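Local coordinates for protein galactokinase (Bifidobacterium longum subsp. infantis ATCC 15697 = JCM 1222 = DSM 20088, PDB 6TEQ) that probably phosphorylates galactose with ATP, as galactokinases of the GHMP kinase family do, and binds 2-deoxy-2-fluoro-galactose in its sugar pocket, at residues G15-A29 / F65-V79. Residues are numbered along the deposited sequence; the frame is centred on the assembly and turned at random.
Sequences GVSQATKLFVDTYGA and FIALKPREDTKVRVV
Phe65 lays one ring face against Gly15: CA of Gly15 stands 3.3 Å from the ring centroid of Phe65, nearly on its normal, a CH-pi contact at a spot where a beta carbon would collide with the ring. Two residues on, the methyl of Ala67 presses on the helix backbone, its CB 3.4 Å from O of Ala19, and also meets CB of Phe23. Phe23, its CG swung away from the backbone N (chi1 -172°), reaches the strand backbone with CD2 3.4 Å from O of Ala67, and crosses the Lys69 side chain at about a right angle, CZ 3.8 Å from CB of Lys69. Past the turn, CD1 of Tyr27 stands over the centre of one face of the Arg77 guanidinium, 3.5 Å from NH2 of Arg77; the planes are 49° apart, so this is no parallel stack. A water accepts from that NH2 and donates to O of Tyr27, while NE pairs with Asp126. Tyr27 OH bonds to O of Ala127, and an alanine in place of Tyr27 would probably leave that carbonyl without this partner and the guanidinium without the ring carbon over it. Val79 CG1 makes van der Waals contact with Thr26 OG1 (3.6 Å), which is hydrogen-bonded to Leu22 O, and with Leu22 CG (4.0 Å). Helix 15-27 runs at 42° to strand 65-70, axes 7.3 Å apart, covering a mixed sheet in which strand 125-131 lies between strands 54-70 and 75-80, consistent with the S5-like N-terminal domain of GHMP kinases.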
# COMPACT_ATOMS: atom_id res chain seq x y z
N GLY A 15 -16.66 -12.24 3.63
CA GLY A 15 -16.52 -11.22 2.59
C GLY A 15 -17.49 -11.47 1.45
O GLY A 15 -18.20 -10.54 1.00
N VAL A 16 -17.55 -12.71 0.99
CA VAL A 16 -18.49 -13.06 -0.11
C VAL A 16 -19.91 -12.82 0.40
O VAL A 16 -20.73 -12.23 -0.34
CB VAL A 16 -18.29 -14.49 -0.61
CG1 VAL A 16 -19.40 -14.95 -1.53
CG2 VAL A 16 -16.94 -14.61 -1.31
N SER A 17 -20.23 -13.33 1.58
CA SER A 17 -21.62 -13.25 2.12
C SER A 17 -22.05 -11.77 2.23
O SER A 17 -23.11 -11.36 1.74
CB SER A 17 -21.72 -14.01 3.43
OG SER A 17 -23.03 -14.03 3.85
N GLN A 18 -21.18 -10.93 2.76
CA GLN A 18 -21.53 -9.53 3.06
C GLN A 18 -21.58 -8.69 1.79
O GLN A 18 -22.47 -7.83 1.64
CB GLN A 18 -20.52 -8.98 4.07
CG GLN A 18 -20.73 -9.54 5.47
CD GLN A 18 -19.67 -9.08 6.45
OE1 GLN A 18 -19.33 -7.92 6.47
NE2 GLN A 18 -19.33 -9.94 7.40
N ALA A 19 -20.64 -8.89 0.87
CA ALA A 19 -20.60 -8.15 -0.41
C ALA A 19 -21.80 -8.54 -1.23
O ALA A 19 -22.46 -7.65 -1.83
CB ALA A 19 -19.33 -8.43 -1.14
N THR A 20 -22.14 -9.83 -1.22
CA THR A 20 -23.30 -10.34 -2.02
C THR A 20 -24.59 -9.75 -1.46
O THR A 20 -25.38 -9.26 -2.22
CB THR A 20 -23.33 -11.86 -2.07
OG1 THR A 20 -22.11 -12.35 -2.64
CG2 THR A 20 -24.50 -12.31 -2.91
N LYS A 21 -24.78 -9.80 -0.15
CA LYS A 21 -25.99 -9.26 0.49
C LYS A 21 -26.12 -7.75 0.20
O LYS A 21 -27.23 -7.26 -0.10
CB LYS A 21 -25.95 -9.58 2.00
CG LYS A 21 -27.10 -8.99 2.83
CD LYS A 21 -27.21 -9.63 4.18
CE LYS A 21 -28.17 -8.98 5.18
NZ LYS A 21 -29.24 -8.17 4.57
N LEU A 22 -25.04 -6.97 0.31
CA LEU A 22 -25.15 -5.52 0.06
C LEU A 22 -25.54 -5.32 -1.41
O LEU A 22 -26.31 -4.40 -1.75
CB LEU A 22 -23.84 -4.83 0.39
CG LEU A 22 -23.79 -3.34 0.14
CD1 LEU A 22 -24.80 -2.62 0.98
CD2 LEU A 22 -22.42 -2.79 0.48
N PHE A 23 -24.99 -6.14 -2.27
CA PHE A 23 -25.29 -6.02 -3.73
C PHE A 23 -26.79 -6.32 -3.96
O PHE A 23 -27.46 -5.50 -4.59
CB PHE A 23 -24.44 -7.00 -4.53
CG PHE A 23 -24.57 -6.78 -6.01
CD1 PHE A 23 -25.71 -7.26 -6.67
CD2 PHE A 23 -23.63 -6.05 -6.70
CE1 PHE A 23 -25.84 -7.03 -8.01
CE2 PHE A 23 -23.75 -5.83 -8.06
CZ PHE A 23 -24.86 -6.31 -8.70
N VAL A 24 -27.31 -7.40 -3.39
CA VAL A 24 -28.72 -7.84 -3.61
C VAL A 24 -29.63 -6.82 -2.94
O VAL A 24 -30.63 -6.40 -3.59
CB VAL A 24 -28.94 -9.29 -3.12
CG1 VAL A 24 -30.42 -9.68 -3.08
CG2 VAL A 24 -28.22 -10.30 -4.02
N ASP A 25 -29.31 -6.38 -1.71
CA ASP A 25 -30.08 -5.32 -1.00
C ASP A 25 -30.15 -4.00 -1.79
O ASP A 25 -31.12 -3.19 -1.65
CB ASP A 25 -29.46 -5.09 0.38
CG ASP A 25 -29.77 -6.24 1.31
OD1 ASP A 25 -30.59 -7.12 0.90
OD2 ASP A 25 -29.21 -6.26 2.41
N THR A 26 -29.11 -3.66 -2.51
CA THR A 26 -28.98 -2.35 -3.15
C THR A 26 -29.59 -2.42 -4.56
O THR A 26 -30.29 -1.46 -4.93
CB THR A 26 -27.53 -1.89 -3.20
OG1 THR A 26 -26.92 -1.88 -1.92
CG2 THR A 26 -27.45 -0.52 -3.83
N TYR A 27 -29.25 -3.47 -5.33
CA TYR A 27 -29.52 -3.55 -6.79
C TYR A 27 -30.54 -4.61 -7.18
O TYR A 27 -31.00 -4.52 -8.31
CB TYR A 27 -28.22 -3.86 -7.54
CG TYR A 27 -27.11 -2.91 -7.24
CD1 TYR A 27 -27.28 -1.56 -7.42
CD2 TYR A 27 -25.88 -3.32 -6.75
CE1 TYR A 27 -26.27 -0.64 -7.17
CE2 TYR A 27 -24.87 -2.40 -6.47
CZ TYR A 27 -25.06 -1.05 -6.65
OH TYR A 27 -24.10 -0.07 -6.45
N GLY A 28 -30.98 -5.44 -6.24
CA GLY A 28 -31.96 -6.53 -6.39
C GLY A 28 -31.42 -7.70 -7.15
O GLY A 28 -31.62 -8.83 -6.69
N ALA A 29 -30.81 -7.45 -8.30
CA ALA A 29 -30.12 -8.49 -9.11
C ALA A 29 -29.05 -9.23 -8.27
O ALA A 29 -28.46 -8.63 -7.34
CB ALA A 29 -29.51 -7.86 -10.37
N PHE A 65 -13.78 -6.64 -0.57
CA PHE A 65 -14.59 -7.55 -1.37
C PHE A 65 -15.56 -6.76 -2.22
O PHE A 65 -16.17 -5.79 -1.74
CB PHE A 65 -15.40 -8.51 -0.50
CG PHE A 65 -14.51 -9.48 0.23
CD1 PHE A 65 -13.89 -9.11 1.39
CD2 PHE A 65 -14.46 -10.81 -0.15
CE1 PHE A 65 -13.04 -10.00 2.02
CE2 PHE A 65 -13.59 -11.69 0.46
CZ PHE A 65 -12.91 -11.29 1.58
N ILE A 66 -15.52 -7.05 -3.51
CA ILE A 66 -16.38 -6.34 -4.48
C ILE A 66 -17.32 -7.37 -5.07
O ILE A 66 -16.87 -8.33 -5.73
CB ILE A 66 -15.64 -5.62 -5.59
CG1 ILE A 66 -16.54 -4.73 -6.47
CG2 ILE A 66 -14.72 -6.55 -6.38
CD1 ILE A 66 -15.81 -4.10 -7.62
N ALA A 67 -18.61 -7.14 -4.89
CA ALA A 67 -19.65 -7.88 -5.66
C ALA A 67 -19.94 -7.02 -6.90
O ALA A 67 -20.22 -5.82 -6.74
CB ALA A 67 -20.86 -8.12 -4.80
N LEU A 68 -19.79 -7.56 -8.10
CA LEU A 68 -19.94 -6.76 -9.33
C LEU A 68 -20.79 -7.45 -10.37
O LEU A 68 -20.75 -8.71 -10.47
CB LEU A 68 -18.54 -6.44 -9.85
CG LEU A 68 -18.47 -5.53 -11.10
CD1 LEU A 68 -17.25 -4.63 -11.05
CD2 LEU A 68 -18.48 -6.36 -12.38
N LYS A 69 -21.49 -6.65 -11.16
CA LYS A 69 -22.19 -7.15 -12.37
C LYS A 69 -21.98 -6.11 -13.45
O LYS A 69 -22.17 -4.93 -13.20
CB LYS A 69 -23.68 -7.40 -12.13
CG LYS A 69 -24.39 -8.02 -13.30
CD LYS A 69 -25.81 -8.35 -12.96
CE LYS A 69 -26.50 -9.04 -14.11
NZ LYS A 69 -27.93 -9.06 -13.85
N PRO A 70 -21.60 -6.53 -14.66
CA PRO A 70 -21.42 -5.55 -15.74
C PRO A 70 -22.81 -5.07 -16.17
O PRO A 70 -23.77 -5.77 -15.98
CB PRO A 70 -20.75 -6.36 -16.84
CG PRO A 70 -21.23 -7.79 -16.59
CD PRO A 70 -21.35 -7.93 -15.07
N ARG A 71 -22.81 -3.94 -16.84
CA ARG A 71 -24.02 -3.36 -17.46
C ARG A 71 -23.84 -3.27 -18.98
O ARG A 71 -22.68 -3.20 -19.43
CB ARG A 71 -24.26 -1.99 -16.86
CG ARG A 71 -24.64 -1.98 -15.38
CD ARG A 71 -24.79 -0.58 -14.79
NE ARG A 71 -25.94 0.09 -15.40
CZ ARG A 71 -27.12 0.24 -14.85
NH1 ARG A 71 -28.04 0.82 -15.60
NH2 ARG A 71 -27.42 -0.22 -13.63
N GLU A 72 -24.93 -3.22 -19.75
CA GLU A 72 -24.85 -3.01 -21.22
C GLU A 72 -24.88 -1.50 -21.54
O GLU A 72 -24.68 -1.15 -22.72
CB GLU A 72 -25.99 -3.73 -21.95
CG GLU A 72 -25.91 -5.26 -21.91
CD GLU A 72 -27.18 -5.93 -22.45
OE1 GLU A 72 -28.15 -5.20 -22.69
OE2 GLU A 72 -27.19 -7.21 -22.53
N ASP A 73 -25.14 -0.64 -20.55
CA ASP A 73 -24.91 0.82 -20.70
C ASP A 73 -23.57 1.21 -20.08
O ASP A 73 -22.83 0.32 -19.65
CB ASP A 73 -26.08 1.64 -20.17
CG ASP A 73 -26.35 1.50 -18.70
OD1 ASP A 73 -25.35 1.29 -17.96
OD2 ASP A 73 -27.57 1.63 -18.27
N THR A 74 -23.32 2.51 -19.97
CA THR A 74 -22.04 3.08 -19.47
C THR A 74 -22.25 3.64 -18.06
O THR A 74 -21.36 4.36 -17.57
CB THR A 74 -21.47 4.10 -20.45
OG1 THR A 74 -22.44 5.06 -20.91
CG2 THR A 74 -20.89 3.35 -21.63
N LYS A 75 -23.38 3.32 -17.43
CA LYS A 75 -23.67 3.74 -16.04
C LYS A 75 -22.81 2.90 -15.08
O LYS A 75 -22.63 1.72 -15.30
CB LYS A 75 -25.15 3.61 -15.68
CG LYS A 75 -26.05 4.64 -16.37
CD LYS A 75 -27.49 4.55 -15.99
CE LYS A 75 -28.33 5.65 -16.59
NZ LYS A 75 -29.48 5.12 -17.36
N VAL A 76 -22.33 3.55 -14.04
CA VAL A 76 -21.55 2.94 -12.93
C VAL A 76 -22.25 3.33 -11.65
O VAL A 76 -22.30 4.53 -11.35
CB VAL A 76 -20.08 3.35 -12.90
CG1 VAL A 76 -19.46 2.77 -11.63
CG2 VAL A 76 -19.35 2.89 -14.15
N ARG A 77 -22.80 2.31 -11.01
CA ARG A 77 -23.37 2.43 -9.66
C ARG A 77 -22.44 1.71 -8.69
O ARG A 77 -22.17 0.54 -8.88
CB ARG A 77 -24.80 1.96 -9.53
CG ARG A 77 -25.78 2.71 -10.40
CD ARG A 77 -27.19 2.27 -10.21
NE ARG A 77 -27.37 0.91 -10.57
CZ ARG A 77 -28.45 0.20 -10.32
NH1 ARG A 77 -29.48 0.74 -9.67
NH2 ARG A 77 -28.49 -1.06 -10.70
N VAL A 78 -22.14 2.34 -7.58
CA VAL A 78 -21.34 1.70 -6.52
C VAL A 78 -21.93 2.05 -5.17
O VAL A 78 -22.39 3.19 -4.94
CB VAL A 78 -19.85 2.11 -6.62
CG1 VAL A 78 -19.22 1.56 -7.87
CG2 VAL A 78 -19.60 3.56 -6.51
N VAL A 79 -21.80 1.12 -4.25
CA VAL A 79 -22.22 1.33 -2.86
C VAL A 79 -21.13 0.71 -1.99
O VAL A 79 -20.49 -0.29 -2.43
CB VAL A 79 -23.62 0.77 -2.62
CG1 VAL A 79 -23.63 -0.73 -2.86
CG2 VAL A 79 -24.16 1.14 -1.22
O HOH W 1 -30.09 -3.49 -10.66